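PDB 3ZY2: putative gdp-fucose protein o-fucosyltransferase 1 from Caenorhabditis elegans, which belongs to the GDP-fucose protein O-fucosyltransferase family, has a GT-B-type fold and holds guanosine-5'-diphosphate in a pocket. Local coordinates for residues 282-293 against 305-313; 209-219 against 321-331. One frame throughout, in Å; residues are numbered along the deposited sequence.

Contact 1: 282-293 against 305-313; sequences SVFVASDKDHMI and IEAHRQEPD. With GDP (guanosine-5'-diphosphate), chain C.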
loop_
_atom_site.group_PDB
_atom_site.type_symbol
_atom_site.label_atom_id
_atom_site.label_comp_id
_atom_site.label_asym_id
_atom_site.label_seq_id
_atom_site.Cartn_x
_atom_site.Cartn_y
_atom_site.Cartn_z
ATOM N N SER A 282 -0.552 -2.556 46.928
ATOM C CA SER A 282 0.345 -3.342 46.109
ATOM C C SER A 282 0.482 -2.700 44.737
ATOM O O SER A 282 -0.309 -1.809 44.361
ATOM C CB SER A 282 -0.179 -4.784 45.962
ATOM O OG SER A 282 -1.347 -4.833 45.158
ATOM N N VAL A 283 1.490 -3.171 43.996
ATOM C CA VAL A 283 1.747 -2.743 42.625
ATOM C C VAL A 283 1.904 -3.983 41.743
ATOM O O VAL A 283 2.514 -4.982 42.151
ATOM C CB VAL A 283 3.018 -1.831 42.538
ATOM C CG1 VAL A 283 3.427 -1.597 41.069
ATOM C CG2 VAL A 283 2.770 -0.508 43.274
ATOM N N PHE A 284 1.298 -3.923 40.565
ATOM C CA PHE A 284 1.489 -4.940 39.544
ATOM C C PHE A 284 2.308 -4.356 38.410
ATOM O O PHE A 284 2.032 -3.247 37.938
ATOM C CB PHE A 284 0.142 -5.415 39.002
ATOM C CG PHE A 284 0.271 -6.377 37.857
ATOM C CD1 PHE A 284 0.731 -7.693 38.069
ATOM C CD2 PHE A 284 -0.042 -5.969 36.563
ATOM C CE1 PHE A 284 0.833 -8.601 37.016
ATOM C CE2 PHE A 284 0.063 -6.876 35.493
ATOM C CZ PHE A 284 0.528 -8.194 35.733
ATOM N N VAL A 285 3.285 -5.125 37.937
ATOM C CA VAL A 285 4.100 -4.690 36.798
ATOM C C VAL A 285 3.990 -5.681 35.638
ATOM O O VAL A 285 4.269 -6.888 35.801
ATOM C CB VAL A 285 5.598 -4.611 37.174
ATOM C CG1 VAL A 285 6.447 -4.175 35.954
ATOM C CG2 VAL A 285 5.842 -3.687 38.375
ATOM N N ALA A 286 3.622 -5.146 34.475
ATOM C CA ALA A 286 3.691 -5.888 33.202
ATOM C C ALA A 286 4.828 -5.265 32.404
ATOM O O ALA A 286 4.920 -4.055 32.296
ATOM C CB ALA A 286 2.372 -5.763 32.421
ATOM N N SER A 287 5.723 -6.101 31.883
ATOM C CA SER A 287 6.834 -5.606 31.080
ATOM C C SER A 287 7.186 -6.600 29.977
ATOM O O SER A 287 6.981 -7.805 30.128
ATOM C CB SER A 287 8.063 -5.325 31.960
ATOM O OG SER A 287 9.095 -4.724 31.165
ATOM N N ASP A 288 7.683 -6.044 28.880
ATOM C CA ASP A 288 8.276 -6.810 27.794
ATOM C C ASP A 288 9.711 -7.232 28.071
ATOM O O ASP A 288 10.256 -8.086 27.355
ATOM C CB ASP A 288 8.219 -6.017 26.491
ATOM C CG ASP A 288 8.970 -4.699 26.555
ATOM O OD1 ASP A 288 9.213 -4.141 27.643
ATOM O OD2 ASP A 288 9.353 -4.211 25.471
ATOM N N LYS A 289 10.328 -6.644 29.097
ATOM C CA LYS A 289 11.741 -6.927 29.381
ATOM C C LYS A 289 12.086 -6.772 30.861
ATOM O O LYS A 289 12.170 -7.768 31.586
ATOM C CB LYS A 289 12.644 -6.049 28.509
ATOM C CG LYS A 289 14.116 -6.497 28.550
ATOM C CD LYS A 289 15.055 -5.526 27.873
ATOM C CE LYS A 289 16.503 -5.828 28.278
ATOM N NZ LYS A 289 16.774 -5.536 29.722
ATOM N N ASP A 290 12.269 -5.533 31.313
ATOM C CA ASP A 290 12.760 -5.274 32.672
ATOM C C ASP A 290 11.595 -4.843 33.572
ATOM O O ASP A 290 11.121 -3.693 33.490
ATOM C CB ASP A 290 13.818 -4.165 32.627
ATOM C CG ASP A 290 14.410 -3.833 33.989
ATOM O OD1 ASP A 290 14.115 -4.527 34.993
ATOM O OD2 ASP A 290 15.213 -2.866 34.045
ATOM N N HIS A 291 11.125 -5.771 34.410
ATOM C CA HIS A 291 10.027 -5.477 35.363
ATOM C C HIS A 291 10.445 -4.590 36.539
ATOM O O HIS A 291 9.592 -4.100 37.282
ATOM C CB HIS A 291 9.388 -6.761 35.913
ATOM C CG HIS A 291 8.810 -7.652 34.854
ATOM N ND1 HIS A 291 7.455 -7.803 34.649
ATOM C CD2 HIS A 291 9.421 -8.444 33.942
ATOM C CE1 HIS A 291 7.261 -8.644 33.642
ATOM N NE2 HIS A 291 8.435 -9.041 33.197
ATOM N N MET A 292 11.744 -4.400 36.730
ATOM C CA MET A 292 12.246 -3.506 37.761
ATOM C C MET A 292 11.721 -3.836 39.162
ATOM O O MET A 292 11.581 -2.936 39.975
ATOM C CB MET A 292 11.902 -2.045 37.424
ATOM C CG MET A 292 12.637 -1.480 36.211
ATOM S SD MET A 292 12.082 0.196 35.838
ATOM C CE MET A 292 12.698 1.062 37.291
ATOM N N ILE A 293 11.455 -5.118 39.440
ATOM C CA ILE A 293 10.833 -5.519 40.714
ATOM C C ILE A 293 11.672 -5.114 41.917
ATOM O O ILE A 293 11.158 -4.491 42.845
ATOM C CB ILE A 293 10.465 -7.044 40.774
ATOM C CG1 ILE A 293 9.427 -7.403 39.716
ATOM C CG2 ILE A 293 9.939 -7.464 42.163
ATOM C CD1 ILE A 293 8.078 -6.687 39.858
ATOM N N ILE A 305 4.805 -1.891 51.018
ATOM C CA ILE A 305 4.103 -2.683 50.013
ATOM C C ILE A 305 5.108 -3.141 48.976
ATOM O O ILE A 305 6.247 -2.649 48.975
ATOM C CB ILE A 305 2.941 -1.898 49.336
ATOM C CG1 ILE A 305 3.445 -0.735 48.498
ATOM C CG2 ILE A 305 1.929 -1.433 50.369
ATOM C CD1 ILE A 305 2.433 -0.290 47.487
ATOM N N GLU A 306 4.690 -4.067 48.104
ATOM C CA GLU A 306 5.589 -4.627 47.084
ATOM C C GLU A 306 4.973 -4.606 45.707
ATOM O O GLU A 306 3.748 -4.515 45.564
ATOM C CB GLU A 306 6.013 -6.063 47.437
ATOM C CG GLU A 306 7.005 -6.126 48.596
ATOM C CD GLU A 306 7.633 -7.509 48.799
ATOM O OE1 GLU A 306 7.115 -8.526 48.277
ATOM O OE2 GLU A 306 8.670 -7.572 49.496
ATOM N N ALA A 307 5.858 -4.654 44.711
ATOM C CA ALA A 307 5.499 -4.849 43.318
ATOM C C ALA A 307 5.575 -6.336 43.017
ATOM O O ALA A 307 6.436 -7.063 43.558
ATOM C CB ALA A 307 6.449 -4.103 42.443
ATOM N N HIS A 308 4.686 -6.772 42.144
ATOM C CA HIS A 308 4.551 -8.178 41.797
ATOM C C HIS A 308 4.410 -8.307 40.290
ATOM O O HIS A 308 3.850 -7.433 39.622
ATOM C CB HIS A 308 3.300 -8.780 42.453
ATOM C CG HIS A 308 3.250 -8.647 43.939
ATOM N ND1 HIS A 308 2.845 -7.494 44.573
ATOM C CD2 HIS A 308 3.525 -9.539 44.918
ATOM C CE1 HIS A 308 2.885 -7.680 45.881
ATOM N NE2 HIS A 308 3.287 -8.912 46.113
ATOM N N ARG A 309 4.922 -9.421 39.758
ATOM C CA ARG A 309 4.810 -9.718 38.343
ATOM C C ARG A 309 4.417 -11.176 38.191
ATOM O O ARG A 309 4.570 -11.964 39.138
ATOM C CB ARG A 309 6.161 -9.520 37.664
ATOM C CG ARG A 309 7.286 -10.305 38.334
ATOM C CD ARG A 309 8.471 -10.461 37.389
ATOM N NE ARG A 309 8.111 -11.252 36.212
ATOM C CZ ARG A 309 8.989 -11.705 35.318
ATOM N NH1 ARG A 309 10.285 -11.431 35.446
ATOM N NH2 ARG A 309 8.564 -12.434 34.291
ATOM N N GLN A 310 3.903 -11.515 37.006
ATOM C CA GLN A 310 3.713 -12.920 36.618
ATOM C C GLN A 310 5.032 -13.523 36.137
ATOM O O GLN A 310 5.811 -12.849 35.463
ATOM C CB GLN A 310 2.699 -13.005 35.479
ATOM C CG GLN A 310 1.327 -12.467 35.777
ATOM C CD GLN A 310 0.386 -12.822 34.672
ATOM O OE1 GLN A 310 0.481 -12.284 33.569
ATOM N NE2 GLN A 310 -0.509 -13.755 34.941
ATOM N N GLU A 311 5.269 -14.782 36.478
ATOM C CA GLU A 311 6.463 -15.497 35.994
ATOM C C GLU A 311 6.046 -16.836 35.408
ATOM O O GLU A 311 5.650 -17.720 36.169
ATOM C CB GLU A 311 7.481 -15.731 37.117
ATOM C CG GLU A 311 8.280 -14.497 37.524
ATOM C CD GLU A 311 9.141 -14.731 38.737
ATOM O OE1 GLU A 311 10.176 -15.420 38.598
ATOM O OE2 GLU A 311 8.786 -14.227 39.832
ATOM N N PRO A 312 6.114 -16.989 34.070
ATOM C CA PRO A 312 6.566 -15.949 33.130
ATOM C C PRO A 312 5.482 -14.893 32.918
ATOM O O PRO A 312 4.336 -15.100 33.353
ATOM C CB PRO A 312 6.807 -16.722 31.834
ATOM C CG PRO A 312 5.891 -17.910 31.930
ATOM C CD PRO A 312 5.687 -18.223 33.375
ATOM N N ASP A 313 5.830 -13.785 32.255
ATOM C CA ASP A 313 4.853 -12.724 31.977
ATOM C C ASP A 313 4.021 -13.103 30.743
ATOM O O ASP A 313 4.537 -13.071 29.620
ATOM C CB ASP A 313 5.557 -11.357 31.781
ATOM C CG ASP A 313 4.581 -10.185 31.710
ATOM O OD1 ASP A 313 3.588 -10.248 30.973
ATOM O OD2 ASP A 313 4.842 -9.170 32.369
HETATM P PB GDP C . 3.732 -1.673 20.928
HETATM O O1B GDP C . 3.916 -1.700 22.401
HETATM O O2B GDP C . 2.724 -0.838 20.077
HETATM O O3B GDP C . 4.836 -2.545 20.070
HETATM O O3A GDP C . 2.770 -3.066 21.233
HETATM P PA GDP C . 2.556 -4.402 20.176
HETATM O O1A GDP C . 1.599 -5.127 21.439
HETATM O O2A GDP C . 2.140 -4.275 18.920
HETATM O "O5'" GDP C . 4.313 -4.742 20.307
HETATM C "C5'" GDP C . 4.247 -5.087 21.549
HETATM C "C4'" GDP C . 4.778 -6.193 22.101
HETATM O "O4'" GDP C . 5.878 -6.552 22.835
HETATM C "C3'" GDP C . 3.654 -6.779 22.669
HETATM O "O3'" GDP C . 2.504 -7.856 21.938
HETATM C "C2'" GDP C . 4.249 -8.545 23.827
HETATM O "O2'" GDP C . 4.456 -9.457 22.843
HETATM C "C1'" GDP C . 5.446 -7.666 24.145
HETATM N N9 GDP C . 5.097 -6.944 25.148
HETATM C C8 GDP C . 4.929 -5.127 25.203
HETATM N N7 GDP C . 4.589 -5.294 26.441
HETATM C C5 GDP C . 4.461 -6.324 27.180
HETATM C C6 GDP C . 4.074 -7.004 28.732
HETATM O O6 GDP C . 3.802 -6.130 29.415
HETATM N N1 GDP C . 4.196 -8.067 28.615
HETATM C C2 GDP C . 4.490 -9.023 27.876
HETATM N N2 GDP C . 4.543 -10.012 27.986
HETATM N N3 GDP C . 4.913 -8.896 26.362
HETATM C C4 GDP C . 4.856 -7.470 26.147
HETATM O O HOH W 1 3.529 -9.592 35.033
#
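The guanidinium of Arg309 lies flat on the His291 ring. Their planes are 11° apart and their centres 3.7 Å apart. Arg309 CG sits between its backbone N and carbonyl carbon (chi1 54°), and a bend at chi3 (-64°) swings NE and the guanidinium over one ring face, where CD also lies. Ser287 CB covers the opposite face. NE and NH2 of Arg309 both hold the backbone O of Gln310, so the guanidinium cannot easily turn. Ile293 crosses the stem of Arg309 at about a right angle, and its CD1 meets Ala307 CB at 4.0 Å. Phe284 turns the edge of its ring to Gln310 CG, 4.1 Å from CE1. Strands 282-287 and 307-308 run parallel: Val283 N donates to Glu306 O, His308 N to Val283 O, and Val285 N to His308 O at 2.9 Å. Farther on, one water bridges Val285 O and Gln310 N. Asp313 OD1 accepts from N2 of GDP at 3.1 Å and, weakly, from N1; Ser318 also bonds it. The two strands and helix 293-300 between them form a beta-alpha-beta unit. That helix covers Val283, Val285 and Ala307, while helix 315-324 packs on Phe284. Strand 213-218 borders 282-287 in the sheet.

Contact 2: 209-219 against 321-331; sequences LAKPFVAVHLR and IMGRADLFVGN. With GDP (guanosine-5'-diphosphate), chain C.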
loop_
_atom_site.group_PDB
_atom_site.type_symbol
_atom_site.label_atom_id
_atom_site.label_comp_id
_atom_site.label_asym_id
_atom_site.label_seq_id
_atom_site.Cartn_x
_atom_site.Cartn_y
_atom_site.Cartn_z
ATOM N N LEU A 209 -2.214 -9.426 45.011
ATOM C CA LEU A 209 -2.339 -7.971 44.883
ATOM C C LEU A 209 -3.383 -7.413 45.846
ATOM O O LEU A 209 -4.583 -7.360 45.519
ATOM C CB LEU A 209 -2.671 -7.593 43.427
ATOM C CG LEU A 209 -1.601 -7.958 42.381
ATOM C CD1 LEU A 209 -2.151 -7.737 40.964
ATOM C CD2 LEU A 209 -0.320 -7.145 42.611
ATOM N N ALA A 210 -2.926 -6.976 47.014
ATOM C CA ALA A 210 -3.816 -6.308 47.972
ATOM C C ALA A 210 -4.346 -5.036 47.309
ATOM O O ALA A 210 -3.636 -4.311 46.583
ATOM C CB ALA A 210 -3.088 -5.999 49.278
ATOM N N LYS A 211 -5.635 -4.789 47.537
ATOM C CA LYS A 211 -6.311 -3.642 46.919
ATOM C C LYS A 211 -6.376 -2.447 47.868
ATOM O O LYS A 211 -6.401 -2.605 49.087
ATOM C CB LYS A 211 -7.707 -4.053 46.480
ATOM C CG LYS A 211 -7.661 -4.986 45.220
ATOM C CD LYS A 211 -9.021 -5.587 44.856
ATOM C CE LYS A 211 -9.995 -4.549 44.262
ATOM N NZ LYS A 211 -9.488 -3.964 42.984
ATOM N N PRO A 212 -6.385 -1.231 47.296
ATOM C CA PRO A 212 -6.347 -0.944 45.848
ATOM C C PRO A 212 -4.941 -1.106 45.292
ATOM O O PRO A 212 -3.958 -0.907 46.014
ATOM C CB PRO A 212 -6.775 0.523 45.772
ATOM C CG PRO A 212 -6.479 1.113 47.114
ATOM C CD PRO A 212 -6.464 -0.008 48.134
ATOM N N PHE A 213 -4.840 -1.537 44.039
ATOM C CA PHE A 213 -3.509 -1.732 43.428
ATOM C C PHE A 213 -3.307 -0.875 42.206
ATOM O O PHE A 213 -4.261 -0.568 41.464
ATOM C CB PHE A 213 -3.150 -3.226 43.155
ATOM C CG PHE A 213 -3.830 -3.857 41.953
ATOM C CD1 PHE A 213 -5.086 -4.450 42.077
ATOM C CD2 PHE A 213 -3.162 -3.956 40.729
ATOM C CE1 PHE A 213 -5.684 -5.091 40.980
ATOM C CE2 PHE A 213 -3.758 -4.593 39.614
ATOM C CZ PHE A 213 -5.019 -5.166 39.740
ATOM N N VAL A 214 -2.060 -0.449 42.042
ATOM C CA VAL A 214 -1.621 0.271 40.846
ATOM C C VAL A 214 -1.007 -0.754 39.911
ATOM O O VAL A 214 -0.152 -1.517 40.334
ATOM C CB VAL A 214 -0.525 1.332 41.161
ATOM C CG1 VAL A 214 -0.108 2.080 39.893
ATOM C CG2 VAL A 214 -1.022 2.375 42.160
ATOM N N ALA A 215 -1.456 -0.790 38.659
ATOM C CA ALA A 215 -0.801 -1.604 37.613
ATOM C C ALA A 215 -0.054 -0.692 36.680
ATOM O O ALA A 215 -0.595 0.364 36.286
ATOM C CB ALA A 215 -1.846 -2.418 36.823
ATOM N N VAL A 216 1.155 -1.100 36.312
ATOM C CA VAL A 216 2.001 -0.286 35.413
ATOM C C VAL A 216 2.487 -1.131 34.248
ATOM O O VAL A 216 2.779 -2.309 34.418
ATOM C CB VAL A 216 3.208 0.375 36.143
ATOM C CG1 VAL A 216 2.726 1.177 37.335
ATOM C CG2 VAL A 216 4.236 -0.676 36.554
ATOM N N HIS A 217 2.557 -0.500 33.084
ATOM C CA HIS A 217 3.154 -1.095 31.894
ATOM C C HIS A 217 4.507 -0.469 31.615
ATOM O O HIS A 217 4.602 0.733 31.387
ATOM C CB HIS A 217 2.239 -0.913 30.673
ATOM C CG HIS A 217 2.787 -1.553 29.437
ATOM N ND1 HIS A 217 2.717 -0.973 28.185
ATOM C CD2 HIS A 217 3.444 -2.734 29.275
ATOM C CE1 HIS A 217 3.301 -1.776 27.307
ATOM N NE2 HIS A 217 3.757 -2.847 27.943
ATOM N N LEU A 218 5.559 -1.291 31.705
ATOM C CA LEU A 218 6.924 -0.844 31.450
ATOM C C LEU A 218 7.372 -1.417 30.115
ATOM O O LEU A 218 7.739 -2.587 30.016
ATOM C CB LEU A 218 7.867 -1.286 32.580
ATOM C CG LEU A 218 7.450 -0.860 33.998
ATOM C CD1 LEU A 218 8.523 -1.266 35.025
ATOM C CD2 LEU A 218 7.136 0.670 34.110
ATOM N N ARG A 219 7.299 -0.582 29.084
ATOM C CA ARG A 219 7.734 -0.961 27.751
ATOM C C ARG A 219 9.183 -0.498 27.656
ATOM O O ARG A 219 9.467 0.709 27.638
ATOM C CB ARG A 219 6.853 -0.243 26.711
ATOM C CG ARG A 219 7.113 -0.671 25.265
ATOM C CD ARG A 219 6.594 -2.052 24.919
ATOM N NE ARG A 219 6.518 -2.178 23.463
ATOM C CZ ARG A 219 7.500 -2.615 22.688
ATOM N NH1 ARG A 219 8.647 -3.015 23.221
ATOM N NH2 ARG A 219 7.336 -2.680 21.379
ATOM N N ILE A 321 -5.222 -8.181 33.788
ATOM C CA ILE A 321 -4.945 -7.682 35.151
ATOM C C ILE A 321 -4.913 -6.163 35.165
ATOM O O ILE A 321 -5.480 -5.535 36.034
ATOM C CB ILE A 321 -3.637 -8.276 35.719
ATOM C CG1 ILE A 321 -3.815 -9.784 35.983
ATOM C CG2 ILE A 321 -3.206 -7.559 37.029
ATOM C CD1 ILE A 321 -2.519 -10.510 36.162
ATOM N N MET A 322 -4.240 -5.566 34.183
ATOM C CA MET A 322 -4.160 -4.106 34.137
ATOM C C MET A 322 -5.536 -3.499 33.920
ATOM O O MET A 322 -5.813 -2.409 34.431
ATOM C CB MET A 322 -3.156 -3.657 33.059
ATOM C CG MET A 322 -1.702 -4.087 33.368
ATOM S SD MET A 322 -0.431 -3.348 32.300
ATOM C CE MET A 322 -0.659 -4.459 30.918
ATOM N N GLY A 323 -6.405 -4.177 33.165
ATOM C CA GLY A 323 -7.773 -3.659 32.946
ATOM C C GLY A 323 -8.588 -3.679 34.232
ATOM O O GLY A 323 -9.538 -2.875 34.385
ATOM N N ARG A 324 -8.212 -4.558 35.169
ATOM C CA ARG A 324 -8.924 -4.715 36.458
ATOM C C ARG A 324 -8.361 -3.872 37.593
ATOM O O ARG A 324 -8.959 -3.822 38.681
ATOM C CB ARG A 324 -8.905 -6.187 36.888
ATOM C CG ARG A 324 -9.705 -7.057 35.923
ATOM C CD ARG A 324 -9.648 -8.548 36.293
ATOM N NE ARG A 324 -10.536 -8.818 37.406
ATOM C CZ ARG A 324 -11.833 -9.127 37.302
ATOM N NH1 ARG A 324 -12.435 -9.235 36.118
ATOM N NH2 ARG A 324 -12.540 -9.325 38.406
ATOM N N ALA A 325 -7.249 -3.184 37.341
ATOM C CA ALA A 325 -6.528 -2.437 38.380
ATOM C C ALA A 325 -7.338 -1.279 38.929
ATOM O O ALA A 325 -8.192 -0.748 38.242
ATOM C CB ALA A 325 -5.195 -1.915 37.830
ATOM N N ASP A 326 -7.039 -0.869 40.157
ATOM C CA ASP A 326 -7.668 0.342 40.687
ATOM C C ASP A 326 -7.163 1.569 39.964
ATOM O O ASP A 326 -7.943 2.493 39.733
ATOM C CB ASP A 326 -7.466 0.408 42.194
ATOM C CG ASP A 326 -8.094 -0.790 42.904
ATOM O OD1 ASP A 326 -7.452 -1.879 42.952
ATOM O OD2 ASP A 326 -9.257 -0.666 43.389
ATOM N N LEU A 327 -5.892 1.581 39.589
ATOM C CA LEU A 327 -5.300 2.647 38.763
ATOM C C LEU A 327 -4.293 2.003 37.819
ATOM O O LEU A 327 -3.521 1.153 38.245
ATOM C CB LEU A 327 -4.582 3.696 39.617
ATOM C CG LEU A 327 -3.865 4.795 38.810
ATOM C CD1 LEU A 327 -4.888 5.672 38.067
ATOM C CD2 LEU A 327 -2.977 5.648 39.701
ATOM N N PHE A 328 -4.338 2.379 36.544
ATOM C CA PHE A 328 -3.396 1.928 35.525
ATOM C C PHE A 328 -2.507 3.103 35.147
ATOM O O PHE A 328 -3.016 4.191 34.894
ATOM C CB PHE A 328 -4.155 1.467 34.287
ATOM C CG PHE A 328 -3.279 1.249 33.057
ATOM C CD1 PHE A 328 -2.191 0.372 33.081
ATOM C CD2 PHE A 328 -3.575 1.904 31.872
ATOM C CE1 PHE A 328 -1.431 0.184 31.930
ATOM C CE2 PHE A 328 -2.792 1.707 30.725
ATOM C CZ PHE A 328 -1.726 0.830 30.754
ATOM N N VAL A 329 -1.190 2.879 35.158
ATOM C CA VAL A 329 -0.228 3.854 34.579
ATOM C C VAL A 329 0.433 3.189 33.384
ATOM O O VAL A 329 1.156 2.196 33.539
ATOM C CB VAL A 329 0.846 4.346 35.583
ATOM C CG1 VAL A 329 1.633 5.536 34.979
ATOM C CG2 VAL A 329 0.213 4.764 36.902
ATOM N N GLY A 330 0.167 3.716 32.191
ATOM C CA GLY A 330 0.700 3.115 30.974
ATOM C C GLY A 330 1.762 3.921 30.273
ATOM O O GLY A 330 2.188 4.974 30.777
ATOM N N ASN A 331 2.147 3.401 29.113
ATOM C CA ASN A 331 3.045 4.084 28.199
ATOM C C ASN A 331 2.203 4.630 27.067
ATOM O O ASN A 331 1.553 3.875 26.341
ATOM C CB ASN A 331 4.079 3.101 27.673
ATOM C CG ASN A 331 5.093 3.774 26.815
ATOM O OD1 ASN A 331 4.743 4.327 25.772
ATOM N ND2 ASN A 331 6.347 3.790 27.257
HETATM P PB GDP C . 3.732 -1.673 20.928
HETATM O O1B GDP C . 3.916 -1.700 22.401
HETATM O O2B GDP C . 2.724 -0.838 20.077
HETATM O O3B GDP C . 4.836 -2.545 20.070
HETATM O O3A GDP C . 2.770 -3.066 21.233
HETATM P PA GDP C . 2.556 -4.402 20.176
HETATM O O1A GDP C . 1.599 -5.127 21.439
HETATM O O2A GDP C . 2.140 -4.275 18.920
HETATM O "O5'" GDP C . 4.313 -4.742 20.307
HETATM C "C5'" GDP C . 4.247 -5.087 21.549
HETATM C "C4'" GDP C . 4.778 -6.193 22.101
HETATM O "O4'" GDP C . 5.878 -6.552 22.835
HETATM C "C3'" GDP C . 3.654 -6.779 22.669
HETATM O "O3'" GDP C . 2.504 -7.856 21.938
HETATM C "C2'" GDP C . 4.249 -8.545 23.827
HETATM O "O2'" GDP C . 4.456 -9.457 22.843
HETATM C "C1'" GDP C . 5.446 -7.666 24.145
HETATM N N9 GDP C . 5.097 -6.944 25.148
HETATM C C8 GDP C . 4.929 -5.127 25.203
HETATM N N7 GDP C . 4.589 -5.294 26.441
HETATM C C5 GDP C . 4.461 -6.324 27.180
HETATM C C6 GDP C . 4.074 -7.004 28.732
HETATM O O6 GDP C . 3.802 -6.130 29.415
HETATM N N1 GDP C . 4.196 -8.067 28.615
HETATM C C2 GDP C . 4.490 -9.023 27.876
HETATM N N2 GDP C . 4.543 -10.012 27.986
HETATM N N3 GDP C . 4.913 -8.896 26.362
HETATM C C4 GDP C . 4.856 -7.470 26.147
HETATM O O HOH W 2 -9.246 -5.800 40.817
HETATM O O HOH W 3 6.540 2.239 29.853
#
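Asp326 OD1 is gripped from opposite faces of its carboxylate plane by Lys211 NZ and Phe213 N. Phe213 N donates to Asp326 OD1 at 2.8 Å. Lys211 NZ forms a salt bridge of 2.9 Å to Asp326 OD1 and comes from the syn side; bends at chi3 and chi4 curl the lysine chain back to it. A water links the same NZ to Arg324 O. The Phe213 ring stands nearly upright to the carboxylate, with planes 81° apart. Ala325 CA lies over one face of this ring, 3.9 Å from the centroid. Ala325 CB also meets Ala215 CB at 3.5 Å, and Met322 CG packs on Ala215 CB. On the other side of the sheet, Val216 and Val329 lie side by side. Strands 213-218 and 327-330 run parallel, joined by bonds such as Val329 N to Ala215 O. With CG anti to the backbone N (chi1 -178°), His217 extends to the nucleotide, and His217 NE2 donates to GDP N7 at 3.0 Å. His217 ND1 is hydrogen-bonded to Ser337. Arg219 gives NE to O1B and NH2 to O3B of GDP, while Asp288 pairs with NH1. Nucleotide-binding side chains at the C-terminal ends of parallel strands are characteristic of the Rossmann-like domains of GT-B proteins.

Overall arrangement
Both contacts belong to one parallel five-strand sheet, in which strands 282-287 and 213-218 are neighbours. Contact 1 lies at the sheet margin, on the outermost strand 307-308, and is partly buried. Contact 2 lies on the central strand and is mostly buried. Along the chain, contact 1 is nested inside the loop that contact 2 closes, and helix 315-324 follows strand 307-308 to enter contact 2. The chemistry differs accordingly: a flat arginine-histidine stack in the first, apolar side chains with a salt bridge at one end in the second. Both reach GDP, contact 1 at the base and contact 2 at base and phosphate.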